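Local coordinates for protein CymD (Pseudomonas putida, PDB 6Z34) that probably lets monoaromatic hydrocarbons cross the bacterial outer membrane, as a FadL-family beta-barrel channel that works by lateral diffusion, at residues 156-161 / 221-226; 128-133 / 166-171. All coordinates share one frame; numbering follows the deposited sequence.

Both contacts are antiparallel strand pairings in the FadL-type barrel wall, and they share strand 151-171. Its segment 156-161 meets 221-226 on strand 198-229 in contact 1. Farther along, 166-171 meets 128-133, at the start of strand 131-146, in contact 2. The segments therefore alternate along the chain: 128-133, 156-161, 166-171, 221-226. The centres lie about 31 Å apart, on opposite sides of the chain's centre, and the nearest atoms of the two contacts are about 8 Å apart. One long strand thus links a buried, charged patch at contact 1 to a surface pairing at contact 2, probably toward the extracellular end, and is bonded to a neighbour on each side.

Contact 1 (156-161 / 221-226); sequences SLDAVW and GGRLGL
The Arg-223 guanidinium meets the Asp-158 carboxylate across the two strands, the side chains crossing at about a right angle and the planes 33° apart. Asp-158 OD2 lies at the guanidinium edge, near its plane, while Ser-156 CB approaches obliquely, 3.4 Å from Arg-223 NH1. The salt bridge is two-pronged: NH1 of Arg-223 donates to the syn lone pair of Asp-158 OD1 at 2.9 Å, and NH2 donates to OD2 in a bond modelled very short. Arg-223 starts with CG wedged between its backbone N and carbonyl carbon (chi1 56°), and a bend at chi3 (57°) turns the head group toward Asp-158. Backbone bonds hold the register: Ser-156 and Arg-223 form one hydrogen-bonded pair, with N of Ser-156 3.0 Å from O of Arg-223, and Asp-158 and Gly-221 form another, with N of Asp-158 2.8 Å from O of Gly-221. This is the in-out alternation of a transmembrane beta-barrel strand, here in a FadL-family barrel: Ser-156, Asp-158 and Arg-223 share the buried face, where Met-31 and Pro-34 of the N-terminal region pack, whereas Leu-157 is on the surface, consistent with facing lipid. Between the two pairs, Gly-222 CA sits 3.3 Å from Ser-156 O, where a beta carbon would collide with that oxygen. Arg-138 forms a second salt bridge to Asp-158 OD2, and Arg-223 NE bonds Asn-241. A leucine in place of Arg-223 would probably leave the buried Asp-158 short of counter-charge and Asn-241 OD1 without this donor.

Contact 2 (128-133 / 166-171); sequences LENYSR and LGLLLD
Tyr-131 lays one face of its ring over the Leu-166 to Gly-167 peptide on the facing strand, while Asn-130 reaches across with its amide toward Leu-168 and Leu-169. The ring gets there because Tyr-131 CG is tucked between its own N and carbonyl carbon (chi1 72°), folding the aromatic group across the strand; CE1 of Tyr-131 stands 3.4 Å from Gly-167 N. A beta carbon on Gly-167 would run into CE1, so the bare glycine and the ring fit together as in aromatic rescue of glycine. Beneath the ring, Tyr-131 and Gly-167 are a hydrogen-bonded pair, with Tyr-131 N to Gly-167 O and Gly-167 N to Tyr-131 O both 3.1 Å.

Asn-130 OD1 accepts the N-H of Leu-169 at 3.1 Å, the donor standing 44° above the amide carbonyl plane. A side chain thus supplies the next cross-strand bond, while the backbone oxygen in register, Glu-129 O, is bonded to Tyr-202 OH instead. ND2 of Asn-130 lies 3.5 Å from Leu-169 CB, the two side chains crossing at roughly a right angle, and Leu-168 CD1 is pressed close to OD1.

Strand 198-229 flanks 166-171 with backbone bonds from Leu-166 to Ala-205 and Leu-168 to Leu-203, and its Asp-206 takes the Tyr-131 hydroxyl. A backbone bond joins Ser-132 to Gly-107 of strand 94-107, and Asp-171 caps the N-terminus of helix 172-180.

Contact 1 (156-161 / 221-226)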
# COMPACT_ATOMS: atom_id res chain seq x y z
N SER A 156 16.25 3.26 0.76
CA SER A 156 15.82 2.30 -0.24
C SER A 156 15.46 3.05 -1.51
O SER A 156 15.04 4.21 -1.47
CB SER A 156 14.59 1.52 0.22
OG SER A 156 14.84 0.86 1.43
N LEU A 157 15.65 2.38 -2.65
CA LEU A 157 15.11 2.84 -3.92
C LEU A 157 14.20 1.74 -4.45
O LEU A 157 14.66 0.62 -4.69
CB LEU A 157 16.22 3.16 -4.92
CG LEU A 157 15.64 3.57 -6.27
CD1 LEU A 157 15.51 5.09 -6.33
CD2 LEU A 157 16.47 3.04 -7.41
N ASP A 158 12.92 2.06 -4.62
CA ASP A 158 11.95 1.08 -5.10
C ASP A 158 11.80 1.15 -6.61
O ASP A 158 11.59 2.23 -7.17
CB ASP A 158 10.58 1.28 -4.47
CG ASP A 158 10.59 1.29 -2.96
OD1 ASP A 158 11.63 0.96 -2.34
OD2 ASP A 158 9.51 1.61 -2.41
N ALA A 159 11.90 -0.01 -7.27
CA ALA A 159 11.21 -0.21 -8.53
C ALA A 159 9.79 -0.64 -8.19
O ALA A 159 9.59 -1.50 -7.32
CB ALA A 159 11.89 -1.28 -9.39
N VAL A 160 8.82 -0.02 -8.85
CA VAL A 160 7.42 -0.11 -8.44
C VAL A 160 6.60 -0.50 -9.66
O VAL A 160 6.63 0.20 -10.68
CB VAL A 160 6.90 1.22 -7.85
CG1 VAL A 160 5.40 1.14 -7.54
CG2 VAL A 160 7.74 1.69 -6.62
N TRP A 161 5.87 -1.60 -9.56
CA TRP A 161 4.94 -2.00 -10.60
C TRP A 161 3.52 -1.80 -10.06
O TRP A 161 3.15 -2.40 -9.04
CB TRP A 161 5.17 -3.45 -11.02
CG TRP A 161 4.22 -3.87 -12.11
CD1 TRP A 161 4.18 -3.40 -13.39
CD2 TRP A 161 3.16 -4.83 -12.01
NE1 TRP A 161 3.16 -4.00 -14.09
CE2 TRP A 161 2.52 -4.89 -13.27
CE3 TRP A 161 2.70 -5.66 -10.98
CZ2 TRP A 161 1.44 -5.73 -13.53
CZ3 TRP A 161 1.62 -6.49 -11.23
CH2 TRP A 161 1.01 -6.53 -12.50
N GLY A 221 10.00 4.68 -6.56
CA GLY A 221 9.82 5.30 -5.26
C GLY A 221 11.04 5.13 -4.34
O GLY A 221 12.13 4.79 -4.81
N GLY A 222 10.87 5.37 -3.05
CA GLY A 222 11.99 5.22 -2.15
C GLY A 222 11.73 5.92 -0.84
O GLY A 222 10.70 6.57 -0.64
N ARG A 223 12.70 5.76 0.07
CA ARG A 223 12.65 6.31 1.41
C ARG A 223 14.06 6.56 1.92
O ARG A 223 15.02 5.94 1.46
CB ARG A 223 11.87 5.39 2.36
CG ARG A 223 12.38 3.96 2.47
CD ARG A 223 11.27 3.01 2.86
NE ARG A 223 10.23 3.14 1.87
CZ ARG A 223 10.22 2.45 0.74
NH1 ARG A 223 11.18 1.56 0.51
NH2 ARG A 223 9.26 2.66 -0.16
N LEU A 224 14.16 7.47 2.90
CA LEU A 224 15.42 7.89 3.50
C LEU A 224 15.17 8.13 4.98
O LEU A 224 14.37 9.00 5.34
CB LEU A 224 15.94 9.17 2.84
CG LEU A 224 17.25 9.71 3.45
CD1 LEU A 224 18.41 8.65 3.43
CD2 LEU A 224 17.67 11.02 2.80
N GLY A 225 15.83 7.36 5.85
CA GLY A 225 15.53 7.40 7.27
C GLY A 225 16.79 7.32 8.12
O GLY A 225 17.89 7.10 7.62
N LEU A 226 16.60 7.50 9.42
CA LEU A 226 17.68 7.35 10.39
C LEU A 226 17.11 6.86 11.71
O LEU A 226 15.91 6.95 11.96
CB LEU A 226 18.48 8.64 10.59
CG LEU A 226 17.76 9.84 11.22
CD1 LEU A 226 17.87 9.84 12.74
CD2 LEU A 226 18.30 11.15 10.67

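Contact 2 (128-133 / 166-171)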
# COMPACT_ATOMS: atom_id res chain seq x y z
N LEU A 128 -22.32 -4.52 -12.99
CA LEU A 128 -21.92 -3.17 -13.39
C LEU A 128 -21.66 -2.25 -12.19
O LEU A 128 -22.24 -1.17 -12.09
CB LEU A 128 -22.99 -2.54 -14.29
CG LEU A 128 -23.25 -3.30 -15.60
CD1 LEU A 128 -24.14 -2.49 -16.53
CD2 LEU A 128 -21.95 -3.68 -16.28
N GLU A 129 -20.79 -2.69 -11.29
CA GLU A 129 -20.42 -1.92 -10.12
C GLU A 129 -19.31 -0.92 -10.45
O GLU A 129 -18.56 -1.08 -11.42
CB GLU A 129 -19.94 -2.84 -8.99
CG GLU A 129 -20.99 -3.22 -7.98
CD GLU A 129 -20.38 -3.47 -6.61
OE1 GLU A 129 -19.18 -3.81 -6.54
OE2 GLU A 129 -21.11 -3.33 -5.61
N ASN A 130 -19.20 0.11 -9.62
CA ASN A 130 -18.04 1.00 -9.66
C ASN A 130 -16.99 0.47 -8.69
O ASN A 130 -17.25 0.34 -7.49
CB ASN A 130 -18.42 2.43 -9.30
CG ASN A 130 -19.09 3.14 -10.45
OD1 ASN A 130 -18.49 3.96 -11.13
ND2 ASN A 130 -20.35 2.80 -10.68
N TYR A 131 -15.81 0.15 -9.22
CA TYR A 131 -14.78 -0.44 -8.38
C TYR A 131 -13.42 -0.15 -8.97
O TYR A 131 -13.26 0.16 -10.15
CB TYR A 131 -14.97 -1.95 -8.22
CG TYR A 131 -14.63 -2.70 -9.49
CD1 TYR A 131 -15.54 -2.77 -10.55
CD2 TYR A 131 -13.41 -3.34 -9.64
CE1 TYR A 131 -15.24 -3.45 -11.70
CE2 TYR A 131 -13.10 -4.02 -10.79
CZ TYR A 131 -14.01 -4.08 -11.82
OH TYR A 131 -13.69 -4.76 -12.96
N SER A 132 -12.42 -0.28 -8.11
CA SER A 132 -11.04 -0.17 -8.54
C SER A 132 -10.22 -1.12 -7.69
O SER A 132 -10.24 -1.01 -6.46
CB SER A 132 -10.53 1.26 -8.40
OG SER A 132 -9.26 1.39 -8.99
N ARG A 133 -9.55 -2.07 -8.32
CA ARG A 133 -8.59 -2.93 -7.66
C ARG A 133 -7.19 -2.43 -7.99
O ARG A 133 -6.85 -2.27 -9.17
CB ARG A 133 -8.74 -4.39 -8.08
CG ARG A 133 -7.75 -5.35 -7.40
CD ARG A 133 -7.64 -6.68 -8.15
NE ARG A 133 -6.69 -7.61 -7.52
CZ ARG A 133 -6.22 -8.71 -8.10
NH1 ARG A 133 -6.59 -9.04 -9.34
NH2 ARG A 133 -5.36 -9.49 -7.46
N LEU A 166 -10.45 -1.94 -13.14
CA LEU A 166 -11.48 -0.99 -12.76
C LEU A 166 -12.71 -1.19 -13.61
O LEU A 166 -12.66 -1.72 -14.72
CB LEU A 166 -10.99 0.46 -12.87
CG LEU A 166 -10.66 1.07 -14.24
CD1 LEU A 166 -11.86 1.60 -15.05
CD2 LEU A 166 -9.65 2.16 -14.00
N GLY A 167 -13.83 -0.72 -13.04
CA GLY A 167 -15.10 -0.58 -13.71
C GLY A 167 -15.72 0.73 -13.29
O GLY A 167 -15.67 1.11 -12.12
N LEU A 168 -16.31 1.45 -14.23
CA LEU A 168 -16.79 2.79 -13.94
C LEU A 168 -18.08 3.02 -14.72
O LEU A 168 -18.06 3.02 -15.95
CB LEU A 168 -15.73 3.83 -14.30
CG LEU A 168 -16.25 5.27 -14.23
CD1 LEU A 168 -16.49 5.67 -12.80
CD2 LEU A 168 -15.28 6.22 -14.90
N LEU A 169 -19.18 3.19 -14.01
CA LEU A 169 -20.48 3.43 -14.62
C LEU A 169 -20.79 4.92 -14.59
O LEU A 169 -20.70 5.56 -13.53
CB LEU A 169 -21.59 2.64 -13.90
CG LEU A 169 -22.91 2.44 -14.65
CD1 LEU A 169 -23.81 3.69 -14.62
CD2 LEU A 169 -22.66 1.98 -16.09
N LEU A 170 -21.16 5.45 -15.74
CA LEU A 170 -21.50 6.86 -15.87
C LEU A 170 -22.84 6.98 -16.59
O LEU A 170 -22.94 6.62 -17.77
CB LEU A 170 -20.41 7.62 -16.61
CG LEU A 170 -19.21 7.88 -15.70
CD1 LEU A 170 -18.24 8.82 -16.38
CD2 LEU A 170 -19.65 8.45 -14.35
N ASP A 171 -23.84 7.48 -15.88
CA ASP A 171 -25.17 7.62 -16.44
C ASP A 171 -25.24 8.87 -17.32
O ASP A 171 -24.31 9.68 -17.39
CB ASP A 171 -26.22 7.67 -15.33
CG ASP A 171 -26.50 9.07 -14.82
OD1 ASP A 171 -25.55 9.85 -14.63
OD2 ASP A 171 -27.69 9.40 -14.61